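Side-chain contacts in enolase from the environmental genome shotgun sequencing of the Sargasso Sea (PDB 2QGY), which is of unknown function but, as a magnesium-binding member of the enolase superfamily, probably acts on a carboxylate substrate by abstracting the proton alpha to the carboxylate: residues Ile37-Thr42 / Ile65-Leu70; Ala111-Ser116 / Gly281-Ile286; Gly51-Ile56 / Lys61-Ile66. All blocks are in the same frame, centred on the assembly; numbering follows the deposited sequence.

Contact 1: residues Ile37-Thr42 / Ile65-Leu70; sequences IIIKIT and IIIKEL
Ile37 and Ile39, two residues apart on one strand, meet Ile67 of a helix in a wholly apolar, buried strand-to-helix contact within the N-terminal domain. The contact between the segments is made by methyl groups, with no hydrogen bond across it. The focus is the end of Ile67: its CD1 lies 3.9 Å from Ile39 CG2 and 4.1 Å from Ile37 CG2, one methyl resting against the branch methyls of two residues on the same strand face. A looser approach, 4.2 Å, brings Ile39 CD1 to Ile67 CG2, giving that pair a second point of touch. Nearly extended beyond CB (chi2 168°), the longer branch of Ile67 carries its terminal methyl across to the strand. Ile39 achieves its share differently: with CG1 between the backbone N and the carbonyl carbon (chi1 81°), both of its branches can meet the helix. This is how the alpha+beta capping domain of the enolase superfamily is built, an antiparallel sheet of which strand 37-43 is an inner member, with helices packed on one face. Helix 60-74 packs on that sheet, and Ile67 also touches Ala104 and Ile108 of helix 99-120, whereas Ile66 and Leu70 reach Arg59 and Phe58 of the second subunit, respectively.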
# COMPACT_ATOMS: atom_id res chain seq x y z
N ILE A 37 -3.00 0.05 -17.49
CA ILE A 37 -3.49 -1.29 -17.20
C ILE A 37 -4.99 -1.21 -17.38
O ILE A 37 -5.69 -0.63 -16.56
CB ILE A 37 -3.16 -1.70 -15.75
CG1 ILE A 37 -1.64 -1.59 -15.51
CG2 ILE A 37 -3.77 -3.10 -15.44
CD1 ILE A 37 -1.22 -1.75 -14.00
N ILE A 38 -5.47 -1.80 -18.46
CA ILE A 38 -6.89 -1.76 -18.80
C ILE A 38 -7.40 -3.19 -18.81
O ILE A 38 -6.72 -4.06 -19.31
CB ILE A 38 -7.07 -1.10 -20.15
CG1 ILE A 38 -6.61 0.37 -20.04
CG2 ILE A 38 -8.53 -1.19 -20.58
CD1 ILE A 38 -6.66 1.15 -21.31
N ILE A 39 -8.57 -3.43 -18.21
CA ILE A 39 -9.12 -4.80 -18.15
C ILE A 39 -10.51 -4.88 -18.77
O ILE A 39 -11.24 -3.89 -18.82
CB ILE A 39 -9.14 -5.35 -16.69
CG1 ILE A 39 -10.35 -4.84 -15.89
CG2 ILE A 39 -7.83 -5.01 -15.96
CD1 ILE A 39 -10.49 -5.51 -14.52
N LYS A 40 -10.86 -6.08 -19.23
CA LYS A 40 -12.23 -6.33 -19.65
C LYS A 40 -12.64 -7.65 -19.01
O LYS A 40 -11.94 -8.65 -19.14
CB LYS A 40 -12.31 -6.44 -21.18
CG LYS A 40 -13.76 -6.48 -21.63
CD LYS A 40 -13.92 -6.67 -23.15
CE LYS A 40 -13.92 -8.12 -23.55
NZ LYS A 40 -14.11 -8.19 -25.06
N ILE A 41 -13.77 -7.62 -18.33
CA ILE A 41 -14.35 -8.79 -17.66
C ILE A 41 -15.62 -9.11 -18.45
O ILE A 41 -16.37 -8.20 -18.79
CB ILE A 41 -14.70 -8.46 -16.19
CG1 ILE A 41 -13.41 -8.38 -15.34
CG2 ILE A 41 -15.69 -9.49 -15.61
CD1 ILE A 41 -13.63 -8.10 -13.86
N THR A 42 -15.84 -10.39 -18.74
CA THR A 42 -17.08 -10.86 -19.38
C THR A 42 -17.82 -11.77 -18.39
O THR A 42 -17.22 -12.68 -17.80
CB THR A 42 -16.80 -11.68 -20.67
OG1 THR A 42 -15.89 -10.94 -21.50
CG2 THR A 42 -18.12 -11.92 -21.47
N ILE A 65 -1.27 -9.34 -12.12
CA ILE A 65 -1.32 -10.65 -11.51
C ILE A 65 -2.27 -10.71 -10.31
O ILE A 65 -3.03 -11.68 -10.16
CB ILE A 65 0.11 -11.15 -11.16
CG1 ILE A 65 0.92 -11.40 -12.44
CG2 ILE A 65 0.08 -12.36 -10.21
CD1 ILE A 65 0.26 -12.34 -13.45
N ILE A 66 -2.28 -9.65 -9.51
CA ILE A 66 -3.25 -9.51 -8.43
C ILE A 66 -4.69 -9.44 -8.95
O ILE A 66 -5.56 -10.15 -8.45
CB ILE A 66 -2.91 -8.30 -7.52
CG1 ILE A 66 -1.60 -8.57 -6.77
CG2 ILE A 66 -4.05 -8.04 -6.52
CD1 ILE A 66 -1.07 -7.27 -6.10
N ILE A 67 -4.94 -8.60 -9.96
CA ILE A 67 -6.25 -8.61 -10.59
C ILE A 67 -6.63 -10.02 -11.04
O ILE A 67 -7.76 -10.46 -10.81
CB ILE A 67 -6.30 -7.67 -11.85
CG1 ILE A 67 -6.13 -6.21 -11.41
CG2 ILE A 67 -7.62 -7.85 -12.64
CD1 ILE A 67 -5.86 -5.23 -12.57
N LYS A 68 -5.70 -10.71 -11.68
CA LYS A 68 -5.96 -12.07 -12.15
C LYS A 68 -6.31 -13.01 -10.98
O LYS A 68 -7.26 -13.81 -11.08
CB LYS A 68 -4.75 -12.64 -12.92
CG LYS A 68 -5.01 -14.09 -13.41
CD LYS A 68 -3.97 -14.57 -14.43
CE LYS A 68 -2.96 -15.54 -13.81
NZ LYS A 68 -2.03 -16.21 -14.82
N GLU A 69 -5.58 -12.90 -9.87
CA GLU A 69 -5.86 -13.79 -8.74
C GLU A 69 -7.19 -13.49 -8.06
O GLU A 69 -7.93 -14.41 -7.62
CB GLU A 69 -4.73 -13.77 -7.71
CG GLU A 69 -3.44 -14.46 -8.17
CD GLU A 69 -3.64 -15.93 -8.59
OE1 GLU A 69 -4.38 -16.66 -7.91
OE2 GLU A 69 -3.03 -16.34 -9.61
N LEU A 70 -7.50 -12.20 -7.97
CA LEU A 70 -8.78 -11.78 -7.43
C LEU A 70 -9.91 -12.26 -8.33
O LEU A 70 -10.93 -12.75 -7.87
CB LEU A 70 -8.82 -10.27 -7.24
CG LEU A 70 -7.90 -9.76 -6.12
CD1 LEU A 70 -7.89 -8.23 -6.07
CD2 LEU A 70 -8.25 -10.32 -4.76

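Contact 2: residues Ala111-Ser116 / Gly281-Ile286; sequences ALWDIS and GLIDII
The indole of Trp113 meets Leu282 and Ile283 at the first turn of another helix, joining the two domains of an enolase-superfamily fold: helix 99-120 comes from the N-terminal capping domain, helix 282-294 from the TIM-barrel domain. The tight part belongs to Leu282. Its CD1 sits over a face of the indole, 4.1 Å from the centroid of the five-membered ring and 26° off the ring normal, a CH-pi contact. Its CB is closer still to the pyrrole side, 3.5 Å from Trp113 NE1. With CG turned beside the backbone N (chi1 -58°), Leu282 lays both CB and CD1 along the ring rather than touching it at a single atom. The ring nitrogen is not left to apolar neighbours: Trp113 NE1 donates to Glu109 OE2, an oxygen that also accepts from Ile283 N and, weakly, from Leu282 N. One carboxylate oxygen thus probably helps to fix the indole's rotation and ties it to the start of the barrel helix, where Gly281 is the N-cap. Leu124 and Leu128 add further packing to Trp113, which is buried. Toward Ile283 the contact is looser. That residue is partly exposed and comes to the six-membered ring near its plane instead of over a face, its side chain running roughly at right angles to the tryptophan, with a single near approach: Ile283 CG1 to Trp113 CZ2, 4.0 Å.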
# COMPACT_ATOMS: atom_id res chain seq x y z
N ALA A 111 -15.07 -2.18 -13.51
CA ALA A 111 -15.68 -3.07 -14.54
C ALA A 111 -17.06 -3.61 -14.13
O ALA A 111 -17.95 -3.77 -14.99
CB ALA A 111 -14.76 -4.21 -14.89
N LEU A 112 -17.22 -3.92 -12.85
CA LEU A 112 -18.52 -4.39 -12.34
C LEU A 112 -19.58 -3.28 -12.41
O LEU A 112 -20.77 -3.55 -12.68
CB LEU A 112 -18.38 -4.98 -10.93
CG LEU A 112 -17.47 -6.21 -10.73
CD1 LEU A 112 -17.51 -6.70 -9.31
CD2 LEU A 112 -17.76 -7.40 -11.71
N TRP A 113 -19.16 -2.04 -12.19
CA TRP A 113 -20.06 -0.89 -12.36
C TRP A 113 -20.49 -0.73 -13.81
O TRP A 113 -21.66 -0.39 -14.07
CB TRP A 113 -19.42 0.42 -11.88
CG TRP A 113 -19.52 0.62 -10.39
CD1 TRP A 113 -18.51 0.46 -9.48
CD2 TRP A 113 -20.68 1.01 -9.63
NE1 TRP A 113 -18.96 0.73 -8.20
CE2 TRP A 113 -20.29 1.06 -8.26
CE3 TRP A 113 -22.00 1.32 -9.96
CZ2 TRP A 113 -21.17 1.40 -7.24
CZ3 TRP A 113 -22.89 1.65 -8.94
CH2 TRP A 113 -22.47 1.70 -7.60
N ASP A 114 -19.56 -0.93 -14.74
CA ASP A 114 -19.85 -0.83 -16.18
C ASP A 114 -20.92 -1.88 -16.50
O ASP A 114 -21.95 -1.60 -17.15
CB ASP A 114 -18.55 -1.10 -16.96
CG ASP A 114 -18.68 -0.77 -18.47
OD1 ASP A 114 -19.52 0.07 -18.85
OD2 ASP A 114 -17.90 -1.33 -19.27
N ILE A 115 -20.65 -3.10 -16.05
CA ILE A 115 -21.57 -4.26 -16.25
C ILE A 115 -22.94 -3.91 -15.66
O ILE A 115 -23.97 -4.03 -16.34
CB ILE A 115 -21.01 -5.55 -15.63
CG1 ILE A 115 -19.85 -6.03 -16.51
CG2 ILE A 115 -22.13 -6.67 -15.48
CD1 ILE A 115 -18.87 -7.01 -15.84
N SER A 116 -22.95 -3.45 -14.42
CA SER A 116 -24.20 -3.05 -13.74
C SER A 116 -24.98 -2.00 -14.50
O SER A 116 -26.23 -2.08 -14.61
CB SER A 116 -23.91 -2.62 -12.30
OG SER A 116 -23.46 -3.76 -11.59
N GLY A 281 -11.91 1.65 -5.34
CA GLY A 281 -13.13 1.45 -6.13
C GLY A 281 -14.01 2.68 -6.07
O GLY A 281 -13.66 3.68 -5.41
N LEU A 282 -15.19 2.59 -6.72
CA LEU A 282 -16.11 3.73 -6.77
C LEU A 282 -16.93 3.91 -5.49
O LEU A 282 -17.25 5.05 -5.12
CB LEU A 282 -17.01 3.63 -8.00
CG LEU A 282 -16.18 3.60 -9.29
CD1 LEU A 282 -17.16 3.83 -10.43
CD2 LEU A 282 -15.08 4.70 -9.30
N ILE A 283 -17.25 2.80 -4.84
CA ILE A 283 -18.01 2.83 -3.59
C ILE A 283 -17.21 3.72 -2.63
O ILE A 283 -17.77 4.58 -1.97
CB ILE A 283 -18.17 1.40 -3.01
CG1 ILE A 283 -19.22 0.58 -3.81
CG2 ILE A 283 -18.51 1.44 -1.52
CD1 ILE A 283 -19.47 -0.83 -3.25
N ASP A 284 -15.89 3.50 -2.55
CA ASP A 284 -15.08 4.23 -1.59
C ASP A 284 -14.88 5.70 -1.94
O ASP A 284 -14.83 6.54 -1.06
CB ASP A 284 -13.74 3.52 -1.34
CG ASP A 284 -13.87 2.45 -0.23
OD1 ASP A 284 -14.98 2.34 0.37
OD2 ASP A 284 -12.90 1.70 0.01
N ILE A 285 -14.75 6.00 -3.23
CA ILE A 285 -14.66 7.39 -3.65
C ILE A 285 -15.95 8.14 -3.33
O ILE A 285 -15.94 9.26 -2.80
CB ILE A 285 -14.36 7.46 -5.17
CG1 ILE A 285 -12.90 7.07 -5.40
CG2 ILE A 285 -14.66 8.86 -5.76
CD1 ILE A 285 -12.45 7.18 -6.80
N ILE A 286 -17.08 7.52 -3.65
CA ILE A 286 -18.38 8.12 -3.34
C ILE A 286 -18.62 8.29 -1.84
O ILE A 286 -19.15 9.32 -1.42
CB ILE A 286 -19.53 7.30 -3.98
CG1 ILE A 286 -19.47 7.36 -5.52
CG2 ILE A 286 -20.88 7.77 -3.46
CD1 ILE A 286 -19.69 8.74 -6.13

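Contact 3: residues Gly51-Ile56 / Lys61-Ile66; sequences GEAFSI and KGIAII
Ile63 points from its helix toward Ala53, Phe54 and Ile56, and its two branches divide the work. The shorter one meets Ala53: Ile63 CG2 lies 3.9 Å from Ala53 CB, methyl against methyl. The longer one runs on to Phe54 and Ile56, ending at CD1, which is 3.8 Å from Phe54 O and 4.2 Å from Ile56 N. Ile56 joins with its own side chain, CG1 at 4.3 Å from Ile63 CD1. With CG2 anti to the backbone N and CG1 beside it (chi1 -68°), the helix residue spreads over both parts at once. Phe54 turns its CB the other way, and its side chain is about 9 Å from the bound magnesium ion, so the segment that packs on this capping-domain helix probably also lies near the active-site region expected from the family. Ser55 OG is hydrogen-bonded to Lys35 O. Helix 60-74 is also part of the dimer interface, Lys61 forming a salt bridge with Glu69 of the second subunit. Ile63 offers Phe54 O and Ile56 N a methyl, while Phe54 O is bonded to Ser103 OG; the isoleucine thus contributes packing, and the carbonyl's polar need is met by the serine.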
# COMPACT_ATOMS: atom_id res chain seq x y z
N GLY A 51 -12.54 -1.86 -17.01
CA GLY A 51 -11.92 -1.27 -15.82
C GLY A 51 -10.52 -0.81 -16.19
O GLY A 51 -9.97 -1.16 -17.24
N GLU A 52 -9.94 -0.00 -15.31
CA GLU A 52 -8.59 0.48 -15.49
C GLU A 52 -8.00 0.64 -14.09
O GLU A 52 -8.70 1.10 -13.20
CB GLU A 52 -8.58 1.82 -16.22
CG GLU A 52 -7.14 2.33 -16.48
CD GLU A 52 -6.99 3.41 -17.55
OE1 GLU A 52 -7.98 3.83 -18.23
OE2 GLU A 52 -5.83 3.87 -17.71
N ALA A 53 -6.77 0.18 -13.89
CA ALA A 53 -6.05 0.29 -12.62
C ALA A 53 -5.05 1.42 -12.72
O ALA A 53 -4.45 1.63 -13.79
CB ALA A 53 -5.26 -1.00 -12.31
N PHE A 54 -4.87 2.14 -11.61
CA PHE A 54 -3.83 3.15 -11.58
C PHE A 54 -2.47 2.45 -11.61
O PHE A 54 -2.12 1.71 -10.71
CB PHE A 54 -3.98 4.07 -10.37
CG PHE A 54 -2.83 5.00 -10.24
CD1 PHE A 54 -2.73 6.08 -11.08
CD2 PHE A 54 -1.83 4.73 -9.33
CE1 PHE A 54 -1.65 6.95 -10.99
CE2 PHE A 54 -0.71 5.60 -9.23
CZ PHE A 54 -0.63 6.69 -10.07
N SER A 55 -1.70 2.67 -12.67
CA SER A 55 -0.45 1.90 -12.84
C SER A 55 0.74 2.59 -12.23
O SER A 55 0.79 3.82 -12.17
CB SER A 55 -0.18 1.60 -14.33
OG SER A 55 0.13 2.80 -14.98
N ILE A 56 1.71 1.80 -11.77
CA ILE A 56 2.84 2.32 -10.98
C ILE A 56 4.07 1.67 -11.56
O ILE A 56 4.06 0.47 -11.81
CB ILE A 56 2.71 2.03 -9.47
CG1 ILE A 56 1.32 2.41 -8.95
CG2 ILE A 56 3.78 2.84 -8.70
CD1 ILE A 56 1.00 1.92 -7.49
N LYS A 61 3.00 -5.34 -13.91
CA LYS A 61 2.72 -6.77 -14.03
C LYS A 61 2.23 -7.34 -12.69
O LYS A 61 1.34 -8.19 -12.66
CB LYS A 61 3.97 -7.52 -14.51
CG LYS A 61 4.31 -7.23 -15.97
CD LYS A 61 5.27 -8.26 -16.57
CE LYS A 61 6.66 -8.15 -15.98
NZ LYS A 61 7.69 -9.00 -16.71
N GLY A 62 2.79 -6.83 -11.59
CA GLY A 62 2.37 -7.24 -10.25
C GLY A 62 0.91 -6.92 -10.01
O GLY A 62 0.15 -7.76 -9.52
N ILE A 63 0.49 -5.72 -10.41
CA ILE A 63 -0.90 -5.32 -10.28
C ILE A 63 -1.80 -6.26 -11.11
O ILE A 63 -2.84 -6.76 -10.63
CB ILE A 63 -1.07 -3.83 -10.64
CG1 ILE A 63 -0.38 -2.93 -9.57
CG2 ILE A 63 -2.56 -3.45 -10.80
CD1 ILE A 63 -0.20 -1.51 -10.06
N ALA A 64 -1.39 -6.50 -12.36
CA ALA A 64 -2.17 -7.38 -13.25
C ALA A 64 -2.35 -8.80 -12.69
O ALA A 64 -3.42 -9.41 -12.83
CB ALA A 64 -1.52 -7.42 -14.62
N ILE A 65 -1.27 -9.34 -12.12
CA ILE A 65 -1.32 -10.65 -11.51
C ILE A 65 -2.27 -10.71 -10.31
O ILE A 65 -3.03 -11.68 -10.16
CB ILE A 65 0.11 -11.15 -11.16
CG1 ILE A 65 0.92 -11.40 -12.44
CG2 ILE A 65 0.08 -12.36 -10.21
CD1 ILE A 65 0.26 -12.34 -13.45
N ILE A 66 -2.28 -9.65 -9.51
CA ILE A 66 -3.25 -9.51 -8.43
C ILE A 66 -4.69 -9.44 -8.95
O ILE A 66 -5.56 -10.15 -8.45
CB ILE A 66 -2.91 -8.30 -7.52
CG1 ILE A 66 -1.60 -8.57 -6.77
CG2 ILE A 66 -4.05 -8.04 -6.52
CD1 ILE A 66 -1.07 -7.27 -6.10

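In the fold
Contacts 1 and 3 are close neighbours, their centres about 8 Å apart, and both lie in the N-terminal domain. Contact 1 opens first, at strand 37-43, and contact 3 at the adjacent strand 48-53 of the same antiparallel sheet; both end on helix 60-74, sharing Ile65 and Ile66, and both touch the second subunit. Contact 2 opens after both, its centre about 15 Å from that of contact 1 and 16 Å from that of contact 3. Packing of Ile41 on Ala111 and Ile115, and of Gly51 on Ala111, connects the sheet to helix 99-120. The contacts therefore tie the dimer-facing helix, the sheet and helix 99-120 together, and contact 2 joins that helix to the barrel that carries the magnesium site.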